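Local coordinates for acetylglutamate kinase (Streptococcus mutans, PDB 3L86), which probably catalyses the ATP-dependent phosphorylation of N-acetyl-L-glutamate, the second step from glutamate to acetylornithine in arginine biosynthesis, at residues A[40-45]-A[195-200]; A[216-221]-A[240-245]; A[235-240]-A[248-253]; A[255-260]-A[274-279]. All blocks are in the same frame, centred on the assembly; numbering follows the deposited sequence.

Contact 1: A[40-45]-A[195-200]. With ADP (adenosine-5'-diphosphate), chain B.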
loop_
_atom_site.group_PDB
_atom_site.type_symbol
_atom_site.label_atom_id
_atom_site.label_comp_id
_atom_site.label_asym_id
_atom_site.label_seq_id
_atom_site.Cartn_x
_atom_site.Cartn_y
_atom_site.Cartn_z
ATOM N N VAL A 40 5.922 -7.521 4.179
ATOM C CA VAL A 40 4.744 -6.686 3.892
ATOM C C VAL A 40 4.510 -6.638 2.360
ATOM O O VAL A 40 5.442 -6.353 1.598
ATOM C CB VAL A 40 4.901 -5.259 4.504
ATOM C CG1 VAL A 40 3.715 -4.298 4.102
ATOM C CG2 VAL A 40 5.034 -5.388 6.090
ATOM N N ILE A 41 3.295 -6.991 1.932
ATOM C CA ILE A 41 2.864 -6.904 0.512
ATOM C C ILE A 41 1.807 -5.808 0.332
ATOM O O ILE A 41 0.693 -5.922 0.852
ATOM C CB ILE A 41 2.296 -8.230 0.038
ATOM C CG1 ILE A 41 3.387 -9.315 0.213
ATOM C CG2 ILE A 41 1.804 -8.180 -1.463
ATOM C CD1 ILE A 41 2.888 -10.643 0.716
ATOM N N LYS A 42 2.142 -4.772 -0.440
ATOM C CA LYS A 42 1.179 -3.720 -0.784
ATOM C C LYS A 42 0.634 -3.991 -2.204
ATOM O O LYS A 42 1.389 -4.234 -3.154
ATOM C CB LYS A 42 1.909 -2.373 -0.707
ATOM C CG LYS A 42 1.056 -1.083 -0.754
ATOM C CD LYS A 42 0.244 -0.897 -2.032
ATOM C CE LYS A 42 1.021 -0.445 -3.261
ATOM N NZ LYS A 42 0.016 0.481 -4.012
ATOM N N ILE A 43 -0.675 -3.985 -2.357
ATOM C CA ILE A 43 -1.317 -4.371 -3.640
ATOM C C ILE A 43 -2.077 -3.142 -4.195
ATOM O O ILE A 43 -2.991 -2.604 -3.495
ATOM C CB ILE A 43 -2.270 -5.658 -3.455
ATOM C CG1 ILE A 43 -1.515 -6.840 -2.880
ATOM C CG2 ILE A 43 -2.888 -6.154 -4.817
ATOM C CD1 ILE A 43 -2.397 -7.891 -2.170
ATOM N N GLY A 44 -1.716 -2.687 -5.427
ATOM C CA GLY A 44 -2.395 -1.513 -6.108
ATOM C C GLY A 44 -3.820 -1.727 -6.637
ATOM O O GLY A 44 -4.350 -2.812 -6.551
ATOM N N GLY A 45 -4.466 -0.691 -7.168
ATOM C CA GLY A 45 -5.879 -0.816 -7.625
ATOM C C GLY A 45 -6.098 -1.880 -8.709
ATOM O O GLY A 45 -6.788 -2.900 -8.491
ATOM N N TYR A 195 2.332 5.336 1.255
ATOM C CA TYR A 195 2.674 5.929 2.543
ATOM C C TYR A 195 2.325 4.940 3.677
ATOM O O TYR A 195 3.098 4.757 4.655
ATOM C CB TYR A 195 1.835 7.229 2.737
ATOM C CG TYR A 195 2.259 8.494 1.919
ATOM C CD1 TYR A 195 3.064 8.414 0.772
ATOM C CD2 TYR A 195 1.842 9.782 2.342
ATOM C CE1 TYR A 195 3.442 9.622 0.040
ATOM C CE2 TYR A 195 2.192 10.968 1.642
ATOM C CZ TYR A 195 2.976 10.880 0.498
ATOM O OH TYR A 195 3.313 12.067 -0.143
ATOM N N LEU A 196 1.124 4.373 3.616
ATOM C CA LEU A 196 0.722 3.393 4.654
ATOM C C LEU A 196 1.654 2.141 4.698
ATOM O O LEU A 196 2.013 1.666 5.787
ATOM C CB LEU A 196 -0.735 2.930 4.498
ATOM C CG LEU A 196 -1.177 1.916 5.614
ATOM C CD1 LEU A 196 -0.864 2.485 7.047
ATOM C CD2 LEU A 196 -2.655 1.550 5.553
ATOM N N ALA A 197 1.974 1.585 3.525
ATOM C CA ALA A 197 2.929 0.495 3.389
ATOM C C ALA A 197 4.295 0.779 4.039
ATOM O O ALA A 197 4.825 -0.120 4.704
ATOM C CB ALA A 197 3.135 0.190 1.875
ATOM N N THR A 198 4.885 1.976 3.798
ATOM C CA THR A 198 6.174 2.382 4.485
ATOM C C THR A 198 6.042 2.334 6.021
ATOM O O THR A 198 6.885 1.804 6.713
ATOM C CB THR A 198 6.674 3.873 4.154
ATOM O OG1 THR A 198 6.728 4.087 2.742
ATOM C CG2 THR A 198 8.070 4.095 4.711
ATOM N N ALA A 199 4.986 2.921 6.549
ATOM C CA ALA A 199 4.789 2.980 7.995
ATOM C C ALA A 199 4.648 1.587 8.628
ATOM O O ALA A 199 5.239 1.268 9.688
ATOM C CB ALA A 199 3.533 3.844 8.273
ATOM N N VAL A 200 3.882 0.732 7.948
ATOM C CA VAL A 200 3.682 -0.616 8.413
ATOM C C VAL A 200 4.980 -1.429 8.369
ATOM O O VAL A 200 5.349 -2.088 9.404
ATOM C CB VAL A 200 2.592 -1.316 7.583
ATOM C CG1 VAL A 200 2.477 -2.781 7.976
ATOM C CG2 VAL A 200 1.216 -0.522 7.731
HETATM P PB ADP B . -0.946 1.827 -8.145
HETATM O O1B ADP B . -0.483 2.628 -6.962
HETATM O O2B ADP B . -0.300 0.442 -8.286
HETATM O O3B ADP B . -2.430 1.723 -8.177
HETATM P PA ADP B . -0.297 4.230 -9.786
HETATM O O1A ADP B . -0.952 4.644 -11.098
HETATM O O2A ADP B . -0.610 5.065 -8.577
HETATM O O3A ADP B . -0.544 2.621 -9.505
HETATM O "O5'" ADP B . 1.285 4.257 -10.112
HETATM C "C5'" ADP B . 1.792 3.430 -11.191
HETATM C "C4'" ADP B . 1.897 4.298 -12.480
HETATM O "O4'" ADP B . 2.925 5.309 -12.427
HETATM C "C3'" ADP B . 2.229 3.501 -13.752
HETATM O "O3'" ADP B . 1.028 2.895 -14.217
HETATM C "C2'" ADP B . 2.676 4.582 -14.728
HETATM O "O2'" ADP B . 1.505 5.037 -15.394
HETATM C "C1'" ADP B . 3.101 5.737 -13.823
HETATM N N9 ADP B . 4.534 6.077 -14.029
HETATM C C8 ADP B . 4.993 7.359 -14.106
HETATM N N7 ADP B . 6.345 7.351 -14.254
HETATM C C5 ADP B . 6.736 6.054 -14.303
HETATM C C6 ADP B . 7.995 5.337 -14.486
HETATM N N6 ADP B . 9.171 6.014 -14.577
HETATM N N1 ADP B . 7.989 3.976 -14.456
HETATM C C2 ADP B . 6.867 3.286 -14.328
HETATM N N3 ADP B . 5.679 3.868 -14.165
HETATM C C4 ADP B . 5.544 5.228 -14.161
#
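Lys42 lays the base of its side chain on the helix and sends its amine toward the phosphates: its CG rests 3.6 Å from Ala197 CB. CG stands anti to the backbone N (chi1 -168°), which lays the first carbons against the helix, and bends at each later torsion swing NZ to 3.7 Å from ADP O1B, longer than a hydrogen bond. Strand 40-43 and helix 195-200 run almost exactly antiparallel (175°), and the small side chain of Ala197 is consistent with the approach of the CA atoms of Lys42 and Ala197 to 6.2 Å. Two residues back, on the same face of the strand, Val40 CG2 touches Val200 CG1 at 4.1 Å, two branched side chains set at a slant. Gly45 N gives a weak hydrogen bond to ADP O3B at 3.3 Å, and Gly44 passes close to O2B. Lys42, predicted to stabilise the transition state, also has a long, weak ion pair with Asp194 and lies close to Lys249 beside the same phosphate. Strand 38-43 is an inner strand of the amino acid kinase sheet, parallel to 68-73 and 208-212, and helix 193-203 lies along one face of it, with Ala197 also touching Leu209 and Leu211.

Contact 2: A[216-221]-A[240-245]. With ADP (adenosine-5'-diphosphate), chain B.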
loop_
_atom_site.group_PDB
_atom_site.type_symbol
_atom_site.label_atom_id
_atom_site.label_comp_id
_atom_site.label_asym_id
_atom_site.label_seq_id
_atom_site.Cartn_x
_atom_site.Cartn_y
_atom_site.Cartn_z
ATOM N N LYS A 216 5.851 -3.211 -15.058
ATOM C CA LYS A 216 6.892 -4.202 -14.735
ATOM C C LYS A 216 8.101 -3.757 -13.912
ATOM O O LYS A 216 8.884 -4.608 -13.410
ATOM C CB LYS A 216 7.322 -4.962 -16.002
ATOM C CG LYS A 216 6.118 -5.769 -16.524
ATOM C CD LYS A 216 6.481 -6.828 -17.575
ATOM C CE LYS A 216 5.219 -7.646 -17.997
ATOM N NZ LYS A 216 4.834 -8.785 -17.075
ATOM N N GLY A 217 8.230 -2.464 -13.676
ATOM C CA GLY A 217 9.357 -1.991 -12.892
ATOM C C GLY A 217 9.285 -0.477 -12.996
ATOM O O GLY A 217 8.277 0.072 -13.470
ATOM N N VAL A 218 10.328 0.208 -12.511
ATOM C CA VAL A 218 10.501 1.632 -12.790
ATOM C C VAL A 218 11.185 1.704 -14.163
ATOM O O VAL A 218 12.234 1.103 -14.361
ATOM C CB VAL A 218 11.494 2.256 -11.769
ATOM C CG1 VAL A 218 11.638 3.797 -12.028
ATOM C CG2 VAL A 218 10.991 1.991 -10.299
ATOM N N LEU A 219 10.595 2.451 -15.088
ATOM C CA LEU A 219 11.045 2.485 -16.473
ATOM C C LEU A 219 11.888 3.755 -16.711
ATOM O O LEU A 219 11.594 4.818 -16.137
ATOM C CB LEU A 219 9.813 2.494 -17.376
ATOM C CG LEU A 219 8.744 1.436 -17.032
ATOM C CD1 LEU A 219 7.663 1.548 -18.016
ATOM C CD2 LEU A 219 9.330 0.037 -17.088
ATOM N N GLU A 220 12.975 3.611 -17.464
ATOM C CA GLU A 220 13.834 4.735 -17.831
ATOM C C GLU A 220 14.405 4.448 -19.207
ATOM O O GLU A 220 14.977 3.366 -19.427
ATOM C CB GLU A 220 14.988 4.927 -16.842
ATOM C CG GLU A 220 15.818 6.255 -17.065
ATOM C CD GLU A 220 16.870 6.504 -15.968
ATOM O OE1 GLU A 220 16.956 5.671 -15.066
ATOM O OE2 GLU A 220 17.600 7.530 -15.999
ATOM N N ASN A 221 14.237 5.418 -20.123
ATOM C CA ASN A 221 14.741 5.296 -21.518
ATOM C C ASN A 221 14.279 4.018 -22.175
ATOM O O ASN A 221 15.069 3.366 -22.847
ATOM C CB ASN A 221 16.278 5.283 -21.551
ATOM C CG ASN A 221 16.888 6.652 -21.240
ATOM O OD1 ASN A 221 17.915 6.739 -20.562
ATOM N ND2 ASN A 221 16.259 7.707 -21.724
ATOM N N ALA A 240 12.439 14.357 -14.056
ATOM C CA ALA A 240 11.109 13.842 -14.438
ATOM C C ALA A 240 11.040 12.548 -15.290
ATOM O O ALA A 240 10.095 12.362 -16.043
ATOM C CB ALA A 240 10.219 14.955 -15.034
ATOM N N VAL A 241 12.023 11.672 -15.141
ATOM C CA VAL A 241 11.898 10.246 -15.505
ATOM C C VAL A 241 10.645 9.612 -14.827
ATOM O O VAL A 241 9.865 8.848 -15.448
ATOM C CB VAL A 241 13.139 9.468 -15.002
ATOM C CG1 VAL A 241 12.992 7.976 -15.233
ATOM C CG2 VAL A 241 14.440 9.999 -15.641
ATOM N N ILE A 242 10.490 9.912 -13.529
ATOM C CA ILE A 242 9.375 9.410 -12.699
ATOM C C ILE A 242 8.296 10.431 -12.452
ATOM O O ILE A 242 8.580 11.471 -11.858
ATOM C CB ILE A 242 9.913 8.953 -11.324
ATOM C CG1 ILE A 242 10.897 7.807 -11.544
ATOM C CG2 ILE A 242 8.727 8.637 -10.352
ATOM C CD1 ILE A 242 11.564 7.301 -10.298
ATOM N N THR A 243 7.058 10.156 -12.869
ATOM C CA THR A 243 5.943 11.095 -12.696
ATOM C C THR A 243 4.693 10.458 -12.072
ATOM O O THR A 243 4.678 9.264 -11.828
ATOM C CB THR A 243 5.495 11.630 -14.094
ATOM O OG1 THR A 243 5.287 10.502 -14.962
ATOM C CG2 THR A 243 6.578 12.565 -14.713
ATOM N N ALA A 244 3.644 11.247 -11.825
ATOM C CA ALA A 244 2.335 10.731 -11.356
ATOM C C ALA A 244 2.410 9.751 -10.129
ATOM O O ALA A 244 3.215 9.958 -9.202
ATOM C CB ALA A 244 1.496 10.083 -12.574
ATOM N N GLY A 245 1.580 8.694 -10.118
ATOM C CA GLY A 245 1.584 7.754 -8.982
ATOM C C GLY A 245 2.902 7.069 -8.677
ATOM O O GLY A 245 3.042 6.475 -7.592
HETATM P PB ADP B . -0.946 1.827 -8.145
HETATM O O1B ADP B . -0.483 2.628 -6.962
HETATM O O2B ADP B . -0.300 0.442 -8.286
HETATM O O3B ADP B . -2.430 1.723 -8.177
HETATM P PA ADP B . -0.297 4.230 -9.786
HETATM O O1A ADP B . -0.952 4.644 -11.098
HETATM O O2A ADP B . -0.610 5.065 -8.577
HETATM O O3A ADP B . -0.544 2.621 -9.505
HETATM O "O5'" ADP B . 1.285 4.257 -10.112
HETATM C "C5'" ADP B . 1.792 3.430 -11.191
HETATM C "C4'" ADP B . 1.897 4.298 -12.480
HETATM O "O4'" ADP B . 2.925 5.309 -12.427
HETATM C "C3'" ADP B . 2.229 3.501 -13.752
HETATM O "O3'" ADP B . 1.028 2.895 -14.217
HETATM C "C2'" ADP B . 2.676 4.582 -14.728
HETATM O "O2'" ADP B . 1.505 5.037 -15.394
HETATM C "C1'" ADP B . 3.101 5.737 -13.823
HETATM N N9 ADP B . 4.534 6.077 -14.029
HETATM C C8 ADP B . 4.993 7.359 -14.106
HETATM N N7 ADP B . 6.345 7.351 -14.254
HETATM C C5 ADP B . 6.736 6.054 -14.303
HETATM C C6 ADP B . 7.995 5.337 -14.486
HETATM N N6 ADP B . 9.171 6.014 -14.577
HETATM N N1 ADP B . 7.989 3.976 -14.456
HETATM C C2 ADP B . 6.867 3.286 -14.328
HETATM N N3 ADP B . 5.679 3.868 -14.165
HETATM C C4 ADP B . 5.544 5.228 -14.161
#
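Val241 opens the contact, just after Ala240 has left the helix with positive phi. Its CG1, anti to the backbone N (chi1 174°), reaches across to the other segment and lies 3.6 Å from Leu219 O and 3.8 Å from Glu220 CG. Its CG2 lies near Glu220 OE2, so the valine lies at a slant across the extended glutamate chain, whose OE1 is engaged in a salt bridge with Lys236. The carbonyl of Val241 turns to the nucleotide and accepts from ADP N6 at 3.0 Å. That amino group is shared by both segments, since it also donates to Leu219 O at 3.1 Å. Ile242 follows with its side chain in the interior: CD1 meets Val218 CG1 at 3.9 Å, and CG1 passes close to N6. At Thr243 the backbone N donates to ADP N7 in a nearly straight bond (3.2 Å, 176°), while OG1 lies beside C8. Gly245, which has no side chain, ends the segment with its CA 3.5 Å from ADP O2A. Across the base, Leu219 N donates to ADP N1 at 3.1 Å and 171°. Backbone groups thus read N1, N6 and N7, the pattern of an adenine pocket, and the base adds polar links between two segments whose direct contact is van der Waals packing. The segment 216-221 leads into the 219-220 and 223-229 hairpin, with Thr274 holding Val218 N; the segment 240-245 links helices 234-238 and 246-258, and Ile242 packs on Ile247 and Ile250 of the latter.

Contact 3: A[235-240]-A[248-253]. With ADP (adenosine-5'-diphosphate), chain B.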
loop_
_atom_site.group_PDB
_atom_site.type_symbol
_atom_site.label_atom_id
_atom_site.label_comp_id
_atom_site.label_asym_id
_atom_site.label_seq_id
_atom_site.Cartn_x
_atom_site.Cartn_y
_atom_site.Cartn_z
ATOM N N GLU A 235 17.138 12.358 -8.028
ATOM C CA GLU A 235 17.574 12.896 -9.313
ATOM C C GLU A 235 16.725 12.344 -10.479
ATOM O O GLU A 235 16.848 12.834 -11.606
ATOM C CB GLU A 235 19.050 12.572 -9.528
ATOM N N LYS A 236 15.897 11.317 -10.227
ATOM C CA LYS A 236 14.969 10.824 -11.263
ATOM C C LYS A 236 13.616 11.468 -11.143
ATOM O O LYS A 236 12.818 11.421 -12.064
ATOM C CB LYS A 236 14.799 9.314 -11.209
ATOM C CG LYS A 236 15.959 8.613 -10.643
ATOM C CD LYS A 236 16.252 7.362 -11.395
ATOM C CE LYS A 236 17.712 7.390 -11.809
ATOM N NZ LYS A 236 18.200 6.096 -12.333
ATOM N N ILE A 237 13.328 12.034 -9.988
ATOM C CA ILE A 237 12.137 12.837 -9.846
ATOM C C ILE A 237 12.433 14.288 -10.306
ATOM O O ILE A 237 11.517 15.067 -10.610
ATOM C CB ILE A 237 11.668 12.904 -8.391
ATOM C CG1 ILE A 237 11.280 11.517 -7.850
ATOM C CG2 ILE A 237 10.515 13.838 -8.283
ATOM C CD1 ILE A 237 10.899 11.557 -6.387
ATOM N N ASP A 238 13.709 14.652 -10.316
ATOM C CA ASP A 238 14.122 16.013 -10.717
ATOM C C ASP A 238 14.215 16.094 -12.270
ATOM O O ASP A 238 13.670 16.996 -12.880
ATOM C CB ASP A 238 15.444 16.408 -10.035
ATOM C CG ASP A 238 15.340 16.508 -8.488
ATOM O OD1 ASP A 238 14.266 16.810 -7.921
ATOM O OD2 ASP A 238 16.381 16.299 -7.826
ATOM N N THR A 239 14.867 15.125 -12.897
ATOM C CA THR A 239 14.798 14.951 -14.366
ATOM C C THR A 239 13.432 14.503 -14.919
ATOM O O THR A 239 13.282 14.297 -16.126
ATOM C CB THR A 239 15.782 13.894 -14.820
ATOM O OG1 THR A 239 15.860 12.873 -13.823
ATOM C CG2 THR A 239 17.171 14.490 -15.007
ATOM N N ALA A 240 12.439 14.357 -14.056
ATOM C CA ALA A 240 11.109 13.842 -14.438
ATOM C C ALA A 240 11.040 12.548 -15.290
ATOM O O ALA A 240 10.095 12.362 -16.043
ATOM C CB ALA A 240 10.219 14.955 -15.034
ATOM N N PRO A 248 4.857 9.038 -5.378
ATOM C CA PRO A 248 4.729 8.475 -3.997
ATOM C C PRO A 248 5.255 7.035 -3.871
ATOM O O PRO A 248 5.846 6.689 -2.835
ATOM C CB PRO A 248 3.218 8.597 -3.699
ATOM C CG PRO A 248 2.574 8.762 -5.112
ATOM C CD PRO A 248 3.563 9.396 -5.988
ATOM N N LYS A 249 5.106 6.186 -4.910
ATOM C CA LYS A 249 5.682 4.788 -4.851
ATOM C C LYS A 249 7.200 4.720 -4.608
ATOM O O LYS A 249 7.673 3.994 -3.720
ATOM C CB LYS A 249 5.271 3.948 -6.109
ATOM C CG LYS A 249 5.206 2.414 -5.923
ATOM C CD LYS A 249 4.602 1.680 -7.198
ATOM C CE LYS A 249 3.260 2.349 -7.537
ATOM N NZ LYS A 249 2.249 2.002 -6.386
ATOM N N ILE A 250 7.984 5.470 -5.394
ATOM C CA ILE A 250 9.442 5.429 -5.288
ATOM C C ILE A 250 9.945 6.205 -4.045
ATOM O O ILE A 250 10.963 5.828 -3.508
ATOM C CB ILE A 250 10.189 5.989 -6.568
ATOM C CG1 ILE A 250 11.639 5.550 -6.597
ATOM C CG2 ILE A 250 10.203 7.501 -6.635
ATOM C CD1 ILE A 250 11.785 4.123 -6.899
ATOM N N GLU A 251 9.251 7.245 -3.592
ATOM C CA GLU A 251 9.607 7.905 -2.298
ATOM C C GLU A 251 9.384 6.976 -1.089
ATOM O O GLU A 251 10.218 6.916 -0.148
ATOM C CB GLU A 251 8.810 9.205 -2.078
ATOM C CG GLU A 251 9.276 10.372 -3.004
ATOM C CD GLU A 251 8.414 11.610 -2.909
ATOM O OE1 GLU A 251 7.260 11.562 -2.467
ATOM O OE2 GLU A 251 8.903 12.681 -3.304
ATOM N N SER A 252 8.247 6.266 -1.078
ATOM C CA SER A 252 8.008 5.249 -0.013
ATOM C C SER A 252 9.115 4.156 -0.018
ATOM O O SER A 252 9.672 3.782 1.048
ATOM C CB SER A 252 6.586 4.664 -0.187
ATOM O OG SER A 252 5.632 5.734 -0.004
ATOM N N ALA A 253 9.481 3.666 -1.207
ATOM C CA ALA A 253 10.571 2.688 -1.302
ATOM C C ALA A 253 11.880 3.211 -0.645
ATOM O O ALA A 253 12.533 2.491 0.124
ATOM C CB ALA A 253 10.844 2.285 -2.787
HETATM P PB ADP B . -0.946 1.827 -8.145
HETATM O O1B ADP B . -0.483 2.628 -6.962
HETATM O O2B ADP B . -0.300 0.442 -8.286
HETATM O O3B ADP B . -2.430 1.723 -8.177
HETATM P PA ADP B . -0.297 4.230 -9.786
HETATM O O1A ADP B . -0.952 4.644 -11.098
HETATM O O2A ADP B . -0.610 5.065 -8.577
HETATM O O3A ADP B . -0.544 2.621 -9.505
HETATM O "O5'" ADP B . 1.285 4.257 -10.112
HETATM C "C5'" ADP B . 1.792 3.430 -11.191
HETATM C "C4'" ADP B . 1.897 4.298 -12.480
HETATM O "O4'" ADP B . 2.925 5.309 -12.427
HETATM C "C3'" ADP B . 2.229 3.501 -13.752
HETATM O "O3'" ADP B . 1.028 2.895 -14.217
HETATM C "C2'" ADP B . 2.676 4.582 -14.728
HETATM O "O2'" ADP B . 1.505 5.037 -15.394
HETATM C "C1'" ADP B . 3.101 5.737 -13.823
HETATM N N9 ADP B . 4.534 6.077 -14.029
HETATM C C8 ADP B . 4.993 7.359 -14.106
HETATM N N7 ADP B . 6.345 7.351 -14.254
HETATM C C5 ADP B . 6.736 6.054 -14.303
HETATM C C6 ADP B . 7.995 5.337 -14.486
HETATM N N6 ADP B . 9.171 6.014 -14.577
HETATM N N1 ADP B . 7.989 3.976 -14.456
HETATM C C2 ADP B . 6.867 3.286 -14.328
HETATM N N3 ADP B . 5.679 3.868 -14.165
HETATM C C4 ADP B . 5.544 5.228 -14.161
#
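The last turn of helix 234-238 and the middle of helix 246-258 face each other at some distance, the closest CA atoms, those of Ile237 and Ile250, being 9.1 Å apart. Side chains bridge this gap. Ile237 points at the longer helix and extends its chain (chi2 176°), bringing CD1 to 4.1 Å from Ile250 CG2 and 3.8 Å from Glu251 OE2. The same methyl also touches Glu251 CG at 3.9 Å; the two side chains cross at about a right angle, so the isoleucine tip meets both the aliphatic part and one oxygen of the glutamate. This is a small helix-helix contact on the nucleotide-binding side of the amino acid kinase fold, between two helices joined by the loop that holds adenine. Helix 246-258 also carries Lys249, which points elsewhere: its chain, bent at the last two torsions, places NZ 2.9 Å from ADP O1B in a hydrogen bond, and Asp194 forms a salt bridge with the same amine. Lys249 is predicted to stabilise the transition state. One turn on, Ser252 OG and Ser252 N approach Pro248 O from opposite faces of its carbonyl plane, the hydroxyl at 3.0 Å. Ile250 also packs on Val233 and Ile276.

Contact 4: A[255-260]-A[274-279]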
loop_
_atom_site.group_PDB
_atom_site.type_symbol
_atom_site.label_atom_id
_atom_site.label_comp_id
_atom_site.label_asym_id
_atom_site.label_seq_id
_atom_site.Cartn_x
_atom_site.Cartn_y
_atom_site.Cartn_z
ATOM N N LYS A 255 12.359 5.714 1.638
ATOM C CA LYS A 255 12.137 5.960 3.083
ATOM C C LYS A 255 12.190 4.636 3.897
ATOM O O LYS A 255 12.731 4.596 5.023
ATOM C CB LYS A 255 10.808 6.699 3.224
ATOM C CG LYS A 255 10.258 6.915 4.613
ATOM C CD LYS A 255 9.370 8.152 4.643
ATOM C CE LYS A 255 8.342 8.070 5.776
ATOM N NZ LYS A 255 7.840 9.445 6.218
ATOM N N THR A 256 11.691 3.547 3.285
ATOM C CA THR A 256 11.684 2.171 3.850
ATOM C C THR A 256 13.084 1.569 4.026
ATOM O O THR A 256 13.427 1.132 5.143
ATOM C CB THR A 256 10.738 1.222 2.971
ATOM O OG1 THR A 256 9.433 1.783 3.006
ATOM C CG2 THR A 256 10.623 -0.257 3.478
ATOM N N VAL A 257 13.906 1.559 2.958
ATOM C CA VAL A 257 15.274 1.066 3.063
ATOM C C VAL A 257 16.188 1.964 3.942
ATOM O O VAL A 257 17.110 1.478 4.618
ATOM C CB VAL A 257 15.926 0.778 1.649
ATOM C CG1 VAL A 257 15.066 -0.239 0.846
ATOM C CG2 VAL A 257 16.156 2.081 0.865
ATOM N N ALA A 258 15.941 3.257 3.899
ATOM C CA ALA A 258 16.642 4.227 4.735
ATOM C C ALA A 258 16.416 3.966 6.242
ATOM O O ALA A 258 17.240 4.348 7.074
ATOM C CB ALA A 258 16.244 5.687 4.342
ATOM N N ALA A 259 15.351 3.246 6.585
ATOM C CA ALA A 259 15.018 3.042 7.979
ATOM C C ALA A 259 15.423 1.629 8.407
ATOM O O ALA A 259 15.165 1.197 9.552
ATOM C CB ALA A 259 13.551 3.328 8.236
ATOM N N GLY A 260 16.067 0.910 7.494
ATOM C CA GLY A 260 16.677 -0.370 7.823
ATOM C C GLY A 260 16.011 -1.617 7.213
ATOM O O GLY A 260 16.535 -2.711 7.347
ATOM N N THR A 274 11.943 -4.067 -10.267
ATOM C CA THR A 274 13.086 -3.232 -9.894
ATOM C C THR A 274 13.400 -3.369 -8.396
ATOM O O THR A 274 12.514 -3.157 -7.567
ATOM C CB THR A 274 12.763 -1.742 -10.156
ATOM O OG1 THR A 274 12.454 -1.534 -11.547
ATOM C CG2 THR A 274 13.918 -0.817 -9.663
ATOM N N LEU A 275 14.656 -3.697 -8.049
ATOM C CA LEU A 275 15.098 -3.744 -6.648
ATOM C C LEU A 275 15.710 -2.456 -6.104
ATOM O O LEU A 275 16.621 -1.894 -6.713
ATOM C CB LEU A 275 16.134 -4.828 -6.465
ATOM C CG LEU A 275 15.665 -6.201 -6.060
ATOM C CD1 LEU A 275 14.928 -6.170 -4.725
ATOM C CD2 LEU A 275 14.789 -6.725 -7.156
ATOM N N ILE A 276 15.235 -2.014 -4.946
ATOM C CA ILE A 276 15.706 -0.806 -4.278
ATOM C C ILE A 276 16.376 -1.136 -2.948
ATOM O O ILE A 276 15.816 -1.908 -2.106
ATOM C CB ILE A 276 14.541 0.176 -4.054
ATOM C CG1 ILE A 276 14.011 0.689 -5.394
ATOM C CG2 ILE A 276 14.982 1.334 -3.171
ATOM C CD1 ILE A 276 12.707 1.448 -5.284
ATOM N N THR A 277 17.600 -0.637 -2.700
ATOM C CA THR A 277 18.326 -0.850 -1.443
ATOM C C THR A 277 18.924 0.461 -0.936
ATOM O O THR A 277 18.955 1.468 -1.664
ATOM C CB THR A 277 19.395 -1.906 -1.579
ATOM O OG1 THR A 277 20.339 -1.491 -2.570
ATOM C CG2 THR A 277 18.775 -3.213 -1.995
ATOM N N ALA A 278 19.334 0.493 0.332
ATOM C CA ALA A 278 19.790 1.756 0.944
ATOM C C ALA A 278 21.096 2.113 0.266
ATOM O O ALA A 278 21.349 3.261 -0.102
ATOM C CB ALA A 278 20.008 1.570 2.436
ATOM N N ASP A 279 21.937 1.102 0.135
ATOM C CA ASP A 279 23.033 1.177 -0.821
ATOM C C ASP A 279 23.012 -0.101 -1.633
ATOM O O ASP A 279 24.051 -0.516 -2.105
ATOM C CB ASP A 279 24.416 1.342 -0.137
ATOM C CG ASP A 279 24.342 2.023 1.228
ATOM O OD1 ASP A 279 24.177 3.275 1.318
ATOM O OD2 ASP A 279 24.483 1.272 2.221
#
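Val257 carries this contact, its two methyls lying against the backbone where strand 274-277 runs out. CG1 approaches the carbonyl of Ile276, 3.5 Å from Ile276 O, and CG2 sits over the next peptide link, 3.7 Å from Thr277 C and 3.6 Å from Ala278 N. With chi1 at -57°, CG2 lies between the backbone N and the carbonyl carbon while CG1 is anti to that carbon, so the two branches lie side by side along the end of the strand. The methyl-to-methyl contacts are looser: Val257 CG2 is 4.3 Å from Ile276 CG2 and 4.2 Å from Ala278 CB. Ala278 CB in turn rests on the helix backbone, 3.6 Å from Val257 O, and the CA atoms of these two residues come within 5.0 Å. Just beyond, helix 246-258 closes in a Schellman motif, with Gly260 at positive phi and Gly260 N bonded to Val257 O at 3.1 Å. Further out, strand 274-277 is held between 263-267, antiparallel to it, and 223-229, parallel to it, while Ile276 also packs on Ile250 and Ala253. Ser230 bonds to Ala278 O and His231 to Asp279 OD1, fixing the C-terminal residues. Across the contact itself the chemistry is van der Waals packing of methyls on peptide groups, so the directional bonds that position the strand come from its neighbours in the sheet.

Overall arrangement
Contact 1 is the core of the set, entirely buried, its centre about 2 Å from that of the chain, whereas the centres of contacts 2, 3 and 4 lie about 16 to 18 Å from it and these contacts are partly buried. Contacts 3 and 4 share helix 246-258 and meet through Ile276. Contacts 2 and 3 share Ala240 and are tied by a probable hydrogen bond from Ile242 N to Lys236 O. Thr198 of contact 1 packs on Ser252 of contact 3 and Thr256 of contact 4. The first three border ADP: Lys249 of contact 3 bonds a phosphate oxygen, contact 1 adds a weak bond from Gly45 N, and contact 2 holds the base. Contact 4 is van der Waals packing of methyls on methyls and peptide groups.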